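Local coordinates for SH3 domain-containing protein (PDB 4NQI) that drives membrane remodelling in osmoregulation, phagocytosis and cytokinesis through the inverse BAR domain described here, and probably binds phosphatidylinositol lipids, at residues L21-N26 and R178-M183; G72-G77 and R221-S226; E89-D94 and S206-S211; T105-A110 and L192-Q197; E112-A117 and R185-T190. One frame throughout, in Å; residues are numbered along the deposited sequence.

All five contacts bring helix 152-224 against another helix of the same bundle: helix 15-64 in contact 1, helix 72-140 in contacts 2 to 5. Contacts 1 and 2 are buried and apolar, methyl on methyl in one and methyl on aromatic ring in the other; their centres lie about 64 Å apart on opposite sides of the chain's centre. Between them the chemistry turns polar. Contact 4, about 5 Å from the chain's centre, is a partly buried amide pair, whereas contacts 3 and 5 are surface salt bridges, the first weak, the second flanked by a glycol probably from the crystallisation liquor. Contacts 3, 4 and 5 nest inside the loop closed by contact 2, and the second subunit reaches every contact.

Contact 1. Residues L21-N26 and R178-M183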
# COMPACT_ATOMS: atom_id res chain seq x y z
N LEU B 21 18.51 36.77 10.72
CA LEU B 21 19.63 36.29 9.93
C LEU B 21 19.68 34.76 9.87
O LEU B 21 19.97 34.18 8.83
CB LEU B 21 20.95 36.82 10.50
N LYS B 22 19.40 34.12 11.00
CA LYS B 22 19.42 32.66 11.08
C LYS B 22 18.28 32.04 10.27
O LYS B 22 18.47 31.01 9.61
CB LYS B 22 19.34 32.18 12.53
CG LYS B 22 19.53 30.68 12.68
N THR B 23 17.10 32.66 10.32
CA THR B 23 15.94 32.18 9.56
C THR B 23 16.17 32.39 8.06
O THR B 23 15.77 31.55 7.24
CB THR B 23 14.65 32.90 9.99
OG1 THR B 23 14.54 32.89 11.42
CG2 THR B 23 13.43 32.22 9.39
N ILE B 24 16.80 33.51 7.71
CA ILE B 24 17.15 33.81 6.32
C ILE B 24 18.15 32.78 5.78
O ILE B 24 17.98 32.27 4.68
CB ILE B 24 17.71 35.24 6.17
CG1 ILE B 24 16.58 36.27 6.32
CG2 ILE B 24 18.39 35.42 4.83
CD1 ILE B 24 17.08 37.71 6.43
N ASN B 25 19.18 32.48 6.57
CA ASN B 25 20.16 31.47 6.19
C ASN B 25 19.52 30.10 5.97
O ASN B 25 19.85 29.40 5.02
CB ASN B 25 21.29 31.38 7.22
CG ASN B 25 22.44 30.49 6.76
OD1 ASN B 25 23.21 30.87 5.87
ND2 ASN B 25 22.56 29.31 7.36
N ASN B 26 18.59 29.74 6.85
CA ASN B 26 17.90 28.45 6.76
C ASN B 26 17.12 28.29 5.46
O ASN B 26 17.17 27.23 4.83
CB ASN B 26 16.97 28.26 7.96
CG ASN B 26 16.56 26.82 8.16
OD1 ASN B 26 17.37 25.91 8.02
ND2 ASN B 26 15.29 26.60 8.48
N ARG B 178 9.26 39.08 12.11
CA ARG B 178 7.93 38.52 11.86
C ARG B 178 7.81 38.05 10.42
O ARG B 178 7.40 36.92 10.16
CB ARG B 178 6.85 39.57 12.11
CG ARG B 178 6.47 39.79 13.56
CD ARG B 178 5.19 40.60 13.66
NE ARG B 178 4.64 40.60 15.02
CZ ARG B 178 5.02 41.43 15.98
NH1 ARG B 178 5.96 42.34 15.74
NH2 ARG B 178 4.47 41.36 17.18
N ASP B 179 8.17 38.94 9.50
CA ASP B 179 8.04 38.69 8.07
C ASP B 179 8.72 37.40 7.63
O ASP B 179 8.15 36.64 6.85
CB ASP B 179 8.58 39.88 7.27
CG ASP B 179 7.69 41.11 7.37
OD1 ASP B 179 6.53 40.98 7.82
OD2 ASP B 179 8.14 42.21 6.99
N VAL B 180 9.92 37.15 8.14
CA VAL B 180 10.68 35.97 7.73
C VAL B 180 10.26 34.69 8.46
O VAL B 180 10.21 33.62 7.86
CB VAL B 180 12.22 36.21 7.83
CG1 VAL B 180 12.65 36.33 9.28
CG2 VAL B 180 12.98 35.10 7.13
N VAL B 181 9.95 34.80 9.76
CA VAL B 181 9.47 33.65 10.52
C VAL B 181 8.16 33.14 9.92
O VAL B 181 7.92 31.93 9.85
CB VAL B 181 9.28 33.99 12.02
CG1 VAL B 181 8.58 32.85 12.76
CG2 VAL B 181 10.62 34.26 12.67
N LEU B 182 7.31 34.07 9.48
CA LEU B 182 6.05 33.71 8.85
C LEU B 182 6.25 33.19 7.42
O LEU B 182 5.43 32.42 6.92
CB LEU B 182 5.08 34.90 8.86
CG LEU B 182 4.60 35.34 10.25
CD1 LEU B 182 3.42 36.31 10.16
CD2 LEU B 182 4.23 34.13 11.09
N MSE B 183 7.33 33.62 6.77
CA MSE B 183 7.68 33.07 5.46
C MSE B 183 8.03 31.59 5.58
O MSE B 183 7.76 30.79 4.68
CB MSE B 183 8.86 33.83 4.85
CG MSE B 183 8.47 35.09 4.09
SE MSE B 183 10.02 36.03 3.37
CE MSE B 183 10.91 34.51 2.54
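Thr23 overlaps Val180 with its methyl end: CG2 of Thr23 lies 3.7 Å from CG2 of Val180, while the other valine branch, CG1, meets Thr23 CB at 4.0 Å. The two side chains meet at an oblique angle, and the threonine CG2 also comes within 3.8 Å of the Val180 carbonyl O, settling against the backbone as well as the side chain. A chi1 of -49° sets Thr23 OG1 beside the backbone N and leaves CG2 anti to it, so the methyl faces the valine; the hydroxyl OG1 folds back along its own helix to hydrogen-bond Ile19 O, so its polar need is met without crossing the interface. Ile24 adds the second layer. Its CG1 approaches Val180 CG2 at 3.9 Å, the side chains lying nearly at right angles, so that one valine methyl serves both Thr23 and Ile24. Val181 touches at the margin, its CG2 4.3 Å from Thr23 OG1. This is packing between the first and third helices of the I-BAR three-helix bundle, which run in broadly the same direction; locally their axes cross at 34° and approach to 9.4 Å. The remaining helix of the bundle, 72-140, completes the layer by laying Phe121 on both Ile24 and Val180. Farther along helix 15-64, Asn26 ND2 hydrogen-bonds Glu184 and also Asn70 of the second subunit. On the flank of helix 152-224, Leu230 of the second subunit packs on Val181, and Arg178 forms a salt bridge with Glu235 of that same subunit.

Contact 2. Residues G72-G77 and R221-S226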
# COMPACT_ATOMS: atom_id res chain seq x y z
N GLY B 72 -17.85 -23.76 -11.44
CA GLY B 72 -18.50 -23.98 -10.16
C GLY B 72 -18.31 -22.82 -9.20
O GLY B 72 -17.95 -21.72 -9.61
N ASP B 73 -18.56 -23.07 -7.92
CA ASP B 73 -18.44 -22.03 -6.90
C ASP B 73 -17.00 -21.59 -6.66
O ASP B 73 -16.74 -20.40 -6.44
CB ASP B 73 -19.11 -22.46 -5.59
CG ASP B 73 -18.84 -23.91 -5.25
OD1 ASP B 73 -17.90 -24.50 -5.83
OD2 ASP B 73 -19.58 -24.47 -4.40
N PHE B 74 -16.06 -22.54 -6.70
CA PHE B 74 -14.65 -22.20 -6.57
C PHE B 74 -14.22 -21.30 -7.72
O PHE B 74 -13.55 -20.28 -7.51
CB PHE B 74 -13.78 -23.46 -6.51
CG PHE B 74 -13.63 -24.03 -5.12
CD1 PHE B 74 -12.81 -23.40 -4.18
CD2 PHE B 74 -14.28 -25.20 -4.75
CE1 PHE B 74 -12.67 -23.93 -2.90
CE2 PHE B 74 -14.14 -25.72 -3.48
CZ PHE B 74 -13.33 -25.09 -2.56
N GLY B 75 -14.64 -21.65 -8.94
CA GLY B 75 -14.42 -20.82 -10.10
C GLY B 75 -14.96 -19.41 -9.91
O GLY B 75 -14.33 -18.43 -10.32
N GLU B 76 -16.13 -19.30 -9.27
CA GLU B 76 -16.70 -18.01 -8.94
C GLU B 76 -15.82 -17.26 -7.94
O GLU B 76 -15.65 -16.05 -8.05
CB GLU B 76 -18.12 -18.16 -8.37
CG GLU B 76 -19.20 -18.47 -9.40
CD GLU B 76 -20.61 -18.33 -8.83
OE1 GLU B 76 -20.74 -17.94 -7.65
OE2 GLU B 76 -21.58 -18.60 -9.57
N GLY B 77 -15.27 -17.99 -6.97
CA GLY B 77 -14.41 -17.40 -5.97
C GLY B 77 -13.12 -16.84 -6.55
O GLY B 77 -12.69 -15.74 -6.19
N ARG B 221 -14.16 -18.53 3.09
CA ARG B 221 -14.46 -19.29 4.30
C ARG B 221 -15.61 -20.26 4.08
O ARG B 221 -15.55 -21.42 4.50
CB ARG B 221 -14.80 -18.35 5.46
CG ARG B 221 -14.78 -19.03 6.82
CD ARG B 221 -15.54 -18.23 7.87
NE ARG B 221 -15.41 -16.79 7.68
CZ ARG B 221 -14.34 -16.08 8.03
NH1 ARG B 221 -13.29 -16.68 8.56
NH2 ARG B 221 -14.32 -14.77 7.83
N ASP B 222 -16.66 -19.79 3.41
CA ASP B 222 -17.80 -20.63 3.08
C ASP B 222 -17.38 -21.72 2.09
O ASP B 222 -17.84 -22.86 2.17
CB ASP B 222 -18.93 -19.79 2.50
CG ASP B 222 -20.22 -20.58 2.33
OD1 ASP B 222 -20.80 -21.00 3.35
OD2 ASP B 222 -20.65 -20.78 1.17
N LEU B 223 -16.49 -21.35 1.16
CA LEU B 223 -15.95 -22.30 0.19
C LEU B 223 -15.08 -23.36 0.85
O LEU B 223 -15.21 -24.56 0.56
CB LEU B 223 -15.13 -21.56 -0.88
CG LEU B 223 -15.87 -21.01 -2.10
CD1 LEU B 223 -14.91 -20.29 -3.03
CD2 LEU B 223 -16.57 -22.13 -2.84
N ILE B 224 -14.20 -22.92 1.74
CA ILE B 224 -13.30 -23.82 2.47
C ILE B 224 -14.07 -24.80 3.36
O ILE B 224 -13.77 -25.99 3.39
CB ILE B 224 -12.28 -23.01 3.31
CG1 ILE B 224 -11.28 -22.30 2.39
CG2 ILE B 224 -11.54 -23.90 4.29
CD1 ILE B 224 -10.50 -21.18 3.07
N ASN B 225 -15.07 -24.29 4.08
CA ASN B 225 -15.89 -25.12 4.96
C ASN B 225 -16.77 -26.13 4.21
O ASN B 225 -17.35 -27.03 4.83
CB ASN B 225 -16.76 -24.25 5.88
CG ASN B 225 -15.95 -23.51 6.93
OD1 ASN B 225 -15.31 -24.12 7.78
ND2 ASN B 225 -16.00 -22.18 6.89
N SER B 226 -16.86 -25.99 2.89
CA SER B 226 -17.71 -26.86 2.07
C SER B 226 -16.92 -27.78 1.15
O SER B 226 -17.46 -28.31 0.17
CB SER B 226 -18.69 -26.02 1.23
OG SER B 226 -19.70 -25.43 2.03
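Leu223 sets one methyl squarely over the Phe74 ring: CD2 stands 4.1 Å from the ring centroid and only 5° off the ring normal, a CH-pi contact. The leucine is extended, with CD1 trans to CA (chi2 179°), which spreads its two methyls over different neighbours. CD1 approaches Phe74 CD1 at 3.9 Å and reaches past the ring to Gly77, whose lack of a side chain lets the methyl come within 4.2 Å of Gly77 CA. CD2, besides covering the ring, lies 3.8 Å from Asp73 CB. The phenylalanine and the leucine slide past each other from opposite helices, so the far end of the ring meets the other backbone, with Phe74 CZ 3.7 Å from Leu223 O. Asp73 holds CG between its backbone N and carbonyl carbon (chi1 41°), a turn that brings OD1 to within 2.8 Å of Phe74 N, a weak, bent bond. The stronger partner of the carboxylate is Arg185 of the second subunit, in a salt bridge. Near the end of helix 152-224, Ser226 OG bonds to Asp222 O at 3.2 Å. His188 of the second subunit meets the Phe74 ring edge-to-face, and Leu192 of the same subunit packs on Leu223. The arrangement closes one end of an antiparallel helix pair, where helix 72-140 starts beside the finish of helix 152-224, and belongs to the dimer interface characteristic of the elongated I-BAR fold.

Contact 3. Residues E89-D94 and S206-S211; sequences ENRRDD and SADTMS
A weak surface salt bridge spans helices 72-140 and 152-224, linking two antiparallel rods of the bundle at a point where their backbones stay well apart: the nearest CA atoms, of Arg91 and Asp208, are 9.1 Å from each other. Arg91 NH1 reaches Asp208 OD2 at 3.3 Å, but the N-H...O angle of 123° is poor. Guanidinium and carboxylate planes stand 70° apart, and a single nitrogen, NH1, meets a single oxygen. The arginine gets there by running straight from CG to NE (chi2 -177°), and its CD also passes 3.7 Å from Asp208 OD2. The next residue, Arg92, makes a far firmer grip within its own helix: NE bonds Glu89 OE1 at 2.8 Å and NH2 bonds Glu89 OE2 at 3.0 Å, both nearly straight. In this side-on bridge the carboxylate lies at the edge of the guanidinium, close to its plane, and the two bonds fix the rotation of both groups. Glu89 OE2 takes a further hydrogen bond from Tyr45 of the second subunit, and Ser206 and Thr209 pack on Thr209 and Ser206 of that subunit. The Arg91-Asp208 bridge joins the second and third helices of the I-BAR three-helix bundle, beside the face where its two subunits pair.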
# COMPACT_ATOMS: atom_id res chain seq x y z
N GLU B 89 -5.44 -2.67 -7.22
CA GLU B 89 -4.15 -2.31 -7.81
C GLU B 89 -4.28 -1.14 -8.78
O GLU B 89 -3.35 -0.34 -8.92
CB GLU B 89 -3.50 -3.51 -8.50
CG GLU B 89 -3.09 -4.63 -7.55
CD GLU B 89 -2.22 -4.15 -6.40
OE1 GLU B 89 -1.40 -3.23 -6.59
OE2 GLU B 89 -2.36 -4.70 -5.28
N ASN B 90 -5.42 -1.03 -9.45
CA ASN B 90 -5.72 0.14 -10.26
C ASN B 90 -5.78 1.40 -9.40
O ASN B 90 -5.29 2.46 -9.80
CB ASN B 90 -7.04 -0.04 -11.02
CG ASN B 90 -6.86 -0.78 -12.35
OD1 ASN B 90 -5.89 -0.56 -13.07
ND2 ASN B 90 -7.81 -1.64 -12.67
N ARG B 91 -6.37 1.27 -8.21
CA ARG B 91 -6.50 2.41 -7.31
C ARG B 91 -5.18 2.78 -6.63
O ARG B 91 -4.97 3.93 -6.26
CB ARG B 91 -7.58 2.14 -6.26
CG ARG B 91 -8.96 1.89 -6.85
CD ARG B 91 -10.02 1.70 -5.77
NE ARG B 91 -11.17 0.94 -6.26
CZ ARG B 91 -12.44 1.26 -6.04
NH1 ARG B 91 -12.74 2.35 -5.34
NH2 ARG B 91 -13.41 0.50 -6.53
N ARG B 92 -4.29 1.80 -6.47
CA ARG B 92 -2.96 2.08 -5.94
C ARG B 92 -2.20 2.94 -6.95
O ARG B 92 -1.47 3.86 -6.56
CB ARG B 92 -2.17 0.80 -5.66
CG ARG B 92 -0.84 1.05 -4.96
CD ARG B 92 0.10 -0.14 -5.02
NE ARG B 92 -0.56 -1.38 -4.61
CZ ARG B 92 -0.73 -1.76 -3.35
NH1 ARG B 92 -0.28 -0.99 -2.36
NH2 ARG B 92 -1.34 -2.90 -3.07
N ASP B 93 -2.40 2.65 -8.23
CA ASP B 93 -1.79 3.45 -9.29
C ASP B 93 -2.27 4.90 -9.22
O ASP B 93 -1.46 5.83 -9.34
CB ASP B 93 -2.11 2.84 -10.66
CG ASP B 93 -1.49 3.62 -11.80
OD1 ASP B 93 -0.24 3.63 -11.91
OD2 ASP B 93 -2.25 4.22 -12.59
N ASP B 94 -3.57 5.09 -9.00
CA ASP B 94 -4.14 6.42 -8.86
C ASP B 94 -3.56 7.15 -7.65
O ASP B 94 -3.36 8.37 -7.68
CB ASP B 94 -5.66 6.35 -8.74
CG ASP B 94 -6.32 5.89 -10.03
OD1 ASP B 94 -5.68 5.97 -11.10
OD2 ASP B 94 -7.49 5.45 -9.98
N SER B 206 -6.75 2.16 1.70
CA SER B 206 -6.77 1.25 2.84
C SER B 206 -8.21 0.87 3.20
O SER B 206 -8.49 -0.29 3.51
CB SER B 206 -6.07 1.88 4.04
OG SER B 206 -4.72 2.19 3.76
N ALA B 207 -9.10 1.85 3.16
CA ALA B 207 -10.51 1.63 3.47
C ALA B 207 -11.19 0.75 2.41
O ALA B 207 -12.02 -0.10 2.74
CB ALA B 207 -11.25 2.96 3.60
N ASP B 208 -10.83 0.96 1.15
CA ASP B 208 -11.35 0.12 0.07
C ASP B 208 -10.82 -1.30 0.18
O ASP B 208 -11.52 -2.27 -0.13
CB ASP B 208 -11.00 0.71 -1.30
CG ASP B 208 -11.66 2.05 -1.55
OD1 ASP B 208 -12.67 2.36 -0.88
OD2 ASP B 208 -11.19 2.79 -2.44
N THR B 209 -9.57 -1.43 0.62
CA THR B 209 -8.94 -2.74 0.79
C THR B 209 -9.64 -3.56 1.86
O THR B 209 -9.94 -4.74 1.66
CB THR B 209 -7.45 -2.60 1.15
OG1 THR B 209 -6.78 -1.83 0.14
CG2 THR B 209 -6.79 -3.96 1.26
N MSE B 210 -9.91 -2.92 3.01
CA MSE B 210 -10.60 -3.59 4.11
C MSE B 210 -12.00 -4.03 3.68
O MSE B 210 -12.42 -5.15 3.97
CB MSE B 210 -10.71 -2.67 5.33
CG MSE B 210 -9.37 -2.28 5.94
SE MSE B 210 -9.55 -1.06 7.46
CE MSE B 210 -10.44 -2.26 8.70
N SER B 211 -12.72 -3.15 2.99
CA SER B 211 -14.07 -3.44 2.53
C SER B 211 -14.10 -4.61 1.54
O SER B 211 -14.95 -5.50 1.66
CB SER B 211 -14.69 -2.20 1.88
OG SER B 211 -16.00 -2.47 1.42

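Contact 4. Residues T105-A110 and L192-Q197; sequences TPNKQA and LSQFNQ
Asn107 and Gln194 meet amide to amide, their planes 88° apart, across the antiparallel helices 72-140 and 152-224 of the I-BAR three-helix bundle. The asparagine is the donor: ND2 gives a hydrogen to Gln194 OE1 over 2.7 Å at an N-H...O angle of 152°. The acceptor lies close to the asparagine's amide plane, whereas the donor is tilted 26° from the carbonyl plane of the glutamine. Gln194 spans the gap with a chain extended beyond CG, and Asn107, with CG anti to the backbone N, turns its amide across the end of the glutamine; OE1 consequently also nears Asn107 CB at 3.2 Å. Helix 72-140 is kinked here, since Pro106 has no N-H to bond the preceding turn, and the proline meets the NE2 end of the glutamine amide. Phe103 of the same helix packs on Gln194, and Asn107 ND2 has a second partner in a bound di(hydroxyethyl)ether. On the far side of helix 152-224, Asn196 OD1 accepts a hydrogen bond from His220 of the second subunit. At the proline, the touching atoms are Pro106 CB and Gln194 NE2, 3.8 Å apart.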
# COMPACT_ATOMS: atom_id res chain seq x y z
N THR B 105 5.43 17.40 -8.16
CA THR B 105 5.53 18.50 -9.12
C THR B 105 5.21 19.89 -8.52
O THR B 105 5.96 20.85 -8.75
CB THR B 105 4.70 18.24 -10.40
OG1 THR B 105 4.95 16.92 -10.88
CG2 THR B 105 5.04 19.25 -11.48
N PRO B 106 4.11 20.02 -7.75
CA PRO B 106 3.83 21.35 -7.18
C PRO B 106 4.84 21.82 -6.13
O PRO B 106 5.05 23.03 -6.02
CB PRO B 106 2.45 21.17 -6.54
CG PRO B 106 1.85 20.01 -7.25
CD PRO B 106 2.98 19.09 -7.53
N ASN B 107 5.43 20.91 -5.35
CA ASN B 107 6.39 21.33 -4.33
C ASN B 107 7.78 21.58 -4.92
O ASN B 107 8.54 22.40 -4.39
CB ASN B 107 6.47 20.31 -3.19
CG ASN B 107 6.94 20.94 -1.89
OD1 ASN B 107 8.07 20.71 -1.45
ND2 ASN B 107 6.08 21.74 -1.26
N LYS B 108 8.09 20.89 -6.01
CA LYS B 108 9.32 21.13 -6.75
C LYS B 108 9.33 22.58 -7.24
O LYS B 108 10.34 23.29 -7.12
CB LYS B 108 9.42 20.16 -7.93
CG LYS B 108 10.76 20.16 -8.66
CD LYS B 108 11.01 18.81 -9.32
CE LYS B 108 9.87 18.42 -10.25
NZ LYS B 108 10.04 17.03 -10.77
N GLN B 109 8.20 23.02 -7.78
CA GLN B 109 8.03 24.39 -8.24
C GLN B 109 8.10 25.37 -7.07
O GLN B 109 8.69 26.45 -7.17
CB GLN B 109 6.69 24.54 -8.96
CG GLN B 109 6.40 25.94 -9.45
CD GLN B 109 7.33 26.37 -10.56
OE1 GLN B 109 7.77 27.52 -10.61
NE2 GLN B 109 7.63 25.44 -11.46
N ALA B 110 7.48 24.98 -5.96
CA ALA B 110 7.43 25.82 -4.76
C ALA B 110 8.81 26.04 -4.14
O ALA B 110 9.11 27.13 -3.64
CB ALA B 110 6.47 25.23 -3.75
N LEU B 192 3.15 20.46 3.99
CA LEU B 192 2.24 19.51 4.61
C LEU B 192 0.90 19.45 3.89
O LEU B 192 0.34 18.37 3.68
CB LEU B 192 2.04 19.84 6.09
CG LEU B 192 3.24 19.63 7.02
CD1 LEU B 192 2.94 20.10 8.44
CD2 LEU B 192 3.65 18.16 7.02
N SER B 193 0.38 20.62 3.51
CA SER B 193 -0.90 20.71 2.81
C SER B 193 -0.89 19.93 1.50
O SER B 193 -1.90 19.34 1.11
CB SER B 193 -1.24 22.18 2.54
OG SER B 193 -2.52 22.31 1.96
N GLN B 194 0.25 19.94 0.82
CA GLN B 194 0.40 19.19 -0.42
C GLN B 194 0.58 17.70 -0.16
O GLN B 194 0.00 16.87 -0.85
CB GLN B 194 1.56 19.76 -1.25
CG GLN B 194 1.26 21.12 -1.87
CD GLN B 194 2.49 21.81 -2.44
OE1 GLN B 194 3.62 21.36 -2.22
NE2 GLN B 194 2.28 22.90 -3.16
N PHE B 195 1.38 17.36 0.85
CA PHE B 195 1.60 15.96 1.22
C PHE B 195 0.30 15.31 1.68
O PHE B 195 0.09 14.11 1.47
CB PHE B 195 2.68 15.84 2.30
CG PHE B 195 3.38 14.50 2.31
CD1 PHE B 195 4.43 14.24 1.44
CD2 PHE B 195 2.98 13.50 3.18
CE1 PHE B 195 5.07 13.01 1.44
CE2 PHE B 195 3.61 12.26 3.18
CZ PHE B 195 4.66 12.02 2.31
N ASN B 196 -0.58 16.10 2.29
CA ASN B 196 -1.88 15.62 2.76
C ASN B 196 -2.75 14.97 1.68
O ASN B 196 -3.56 14.09 1.97
CB ASN B 196 -2.67 16.75 3.43
CG ASN B 196 -2.16 17.10 4.81
OD1 ASN B 196 -1.36 16.36 5.40
ND2 ASN B 196 -2.63 18.22 5.35
N GLN B 197 -2.58 15.42 0.43
CA GLN B 197 -3.35 14.86 -0.68
C GLN B 197 -3.04 13.38 -0.87
O GLN B 197 -3.93 12.58 -1.17
CB GLN B 197 -3.06 15.63 -1.97
CG GLN B 197 -3.24 17.14 -1.85
CD GLN B 197 -4.63 17.52 -1.41
OE1 GLN B 197 -5.62 16.99 -1.92
NE2 GLN B 197 -4.72 18.43 -0.45

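Contact 5. Residues E112-A117 and R185-T190; sequences EDDQKA and RRKHAT. With PEG (di(hydroxyethyl)ether), chain F.
Asp114 and Lys187 form a salt bridge on the surface of the I-BAR bundle, between the antiparallel helices 72-140 and 152-224. The charged bond runs from Lys187 NZ to Asp114 OD2 over 3.1 Å and uses the anti lone pair of that oxygen, the one turned away from OD1. Lys187 stays extended as far as CE and bends at its last torsion (chi4 57°), which curls NZ back to the carboxylate; the chain thus runs alongside OD2, with CG 3.3 Å from it. The ammonium group also makes a cation-pi contact with Phe35 of helix 15-64, so its charge has partners on two other helices, which would probably stabilise it. Hydrogen bonds from a neutral molecule come from a di(hydroxyethyl)ether, probably left by the crystallisation liquor, lying in the groove between the helices. Its O4 hydroxyl gives a bond of 2.7 Å to Asp114 OD1, and its O1 hydroxyl bonds Lys187 O at 2.6 Å, so the glycol ties one helix's carboxylate to the other's backbone. Apolar contact is supplied by Thr190, whose CB lies 3.5 Å and CG2 3.6 Å from glycol C2. Across helix 152-224, His188 meets Phe78 of the second subunit edge-to-face. The Thr190 hydroxyl turns back within its helix: OG1 bonds Arg186 O at 3.0 Å, a carbonyl that also accepts from Thr190 N.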
# COMPACT_ATOMS: atom_id res chain seq x y z
N GLU B 112 11.63 26.25 -5.70
CA GLU B 112 12.33 27.25 -6.51
C GLU B 112 11.72 28.65 -6.37
O GLU B 112 12.45 29.64 -6.29
CB GLU B 112 12.37 26.81 -7.98
N ASP B 113 10.39 28.73 -6.33
CA ASP B 113 9.69 29.98 -6.09
C ASP B 113 10.10 30.61 -4.75
O ASP B 113 10.35 31.82 -4.67
CB ASP B 113 8.17 29.76 -6.13
CG ASP B 113 7.66 29.50 -7.54
OD1 ASP B 113 8.48 29.32 -8.46
OD2 ASP B 113 6.42 29.48 -7.72
N ASP B 114 10.15 29.79 -3.70
CA ASP B 114 10.56 30.24 -2.37
C ASP B 114 12.01 30.70 -2.35
O ASP B 114 12.35 31.67 -1.68
CB ASP B 114 10.39 29.12 -1.35
CG ASP B 114 8.94 28.83 -1.03
OD1 ASP B 114 8.07 29.63 -1.43
OD2 ASP B 114 8.68 27.80 -0.37
N GLN B 115 12.86 29.98 -3.08
CA GLN B 115 14.28 30.27 -3.14
C GLN B 115 14.52 31.66 -3.74
O GLN B 115 15.46 32.36 -3.36
CB GLN B 115 14.99 29.20 -3.97
CG GLN B 115 16.38 28.81 -3.47
CD GLN B 115 16.92 27.57 -4.18
OE1 GLN B 115 16.23 26.96 -5.00
NE2 GLN B 115 18.15 27.20 -3.86
N LYS B 116 13.64 32.06 -4.66
CA LYS B 116 13.71 33.38 -5.26
C LYS B 116 13.11 34.44 -4.33
O LYS B 116 13.58 35.58 -4.28
CB LYS B 116 13.00 33.39 -6.61
N ALA B 117 12.06 34.05 -3.60
CA ALA B 117 11.40 34.96 -2.67
C ALA B 117 12.30 35.38 -1.51
O ALA B 117 12.26 36.54 -1.08
CB ALA B 117 10.12 34.33 -2.15
N ARG B 185 6.99 29.47 8.14
CA ARG B 185 5.80 28.72 8.54
C ARG B 185 4.87 28.49 7.35
O ARG B 185 4.21 27.45 7.25
CB ARG B 185 5.04 29.44 9.66
CG ARG B 185 5.82 29.60 10.96
CD ARG B 185 4.95 30.17 12.08
NE ARG B 185 3.83 29.29 12.41
CZ ARG B 185 3.91 28.28 13.27
NH1 ARG B 185 5.05 28.02 13.89
NH2 ARG B 185 2.84 27.52 13.52
N ARG B 186 4.81 29.47 6.45
CA ARG B 186 3.97 29.35 5.26
C ARG B 186 4.56 28.36 4.26
O ARG B 186 3.82 27.70 3.52
CB ARG B 186 3.74 30.72 4.61
CG ARG B 186 2.81 31.63 5.40
N LYS B 187 5.88 28.26 4.23
CA LYS B 187 6.55 27.26 3.40
C LYS B 187 6.27 25.85 3.91
O LYS B 187 5.95 24.95 3.14
CB LYS B 187 8.07 27.49 3.36
CG LYS B 187 8.81 26.41 2.57
CD LYS B 187 10.33 26.58 2.60
CE LYS B 187 11.01 25.50 1.76
NZ LYS B 187 10.54 25.49 0.35
N HIS B 188 6.38 25.67 5.22
CA HIS B 188 6.18 24.36 5.84
C HIS B 188 4.72 23.91 5.77
O HIS B 188 4.44 22.73 5.54
CB HIS B 188 6.65 24.39 7.29
CG HIS B 188 8.14 24.52 7.44
ND1 HIS B 188 8.73 24.99 8.59
CD2 HIS B 188 9.15 24.25 6.59
CE1 HIS B 188 10.04 25.00 8.44
NE2 HIS B 188 10.32 24.56 7.23
N ALA B 189 3.79 24.84 5.97
CA ALA B 189 2.36 24.54 5.91
C ALA B 189 1.94 24.10 4.50
O ALA B 189 1.13 23.18 4.35
CB ALA B 189 1.55 25.74 6.36
N THR B 190 2.48 24.76 3.48
CA THR B 190 2.22 24.39 2.09
C THR B 190 2.77 22.99 1.80
O THR B 190 2.15 22.21 1.07
CB THR B 190 2.85 25.41 1.12
OG1 THR B 190 2.18 26.67 1.24
CG2 THR B 190 2.74 24.93 -0.31
C1 PEG F . 6.72 25.20 -0.17
O1 PEG F . 6.47 24.17 0.70
C2 PEG F . 5.96 26.47 0.00
O2 PEG F . 5.81 27.32 -1.08
C3 PEG F . 4.85 28.31 -1.02
C4 PEG F . 4.89 29.24 0.15
O4 PEG F . 6.12 29.77 0.50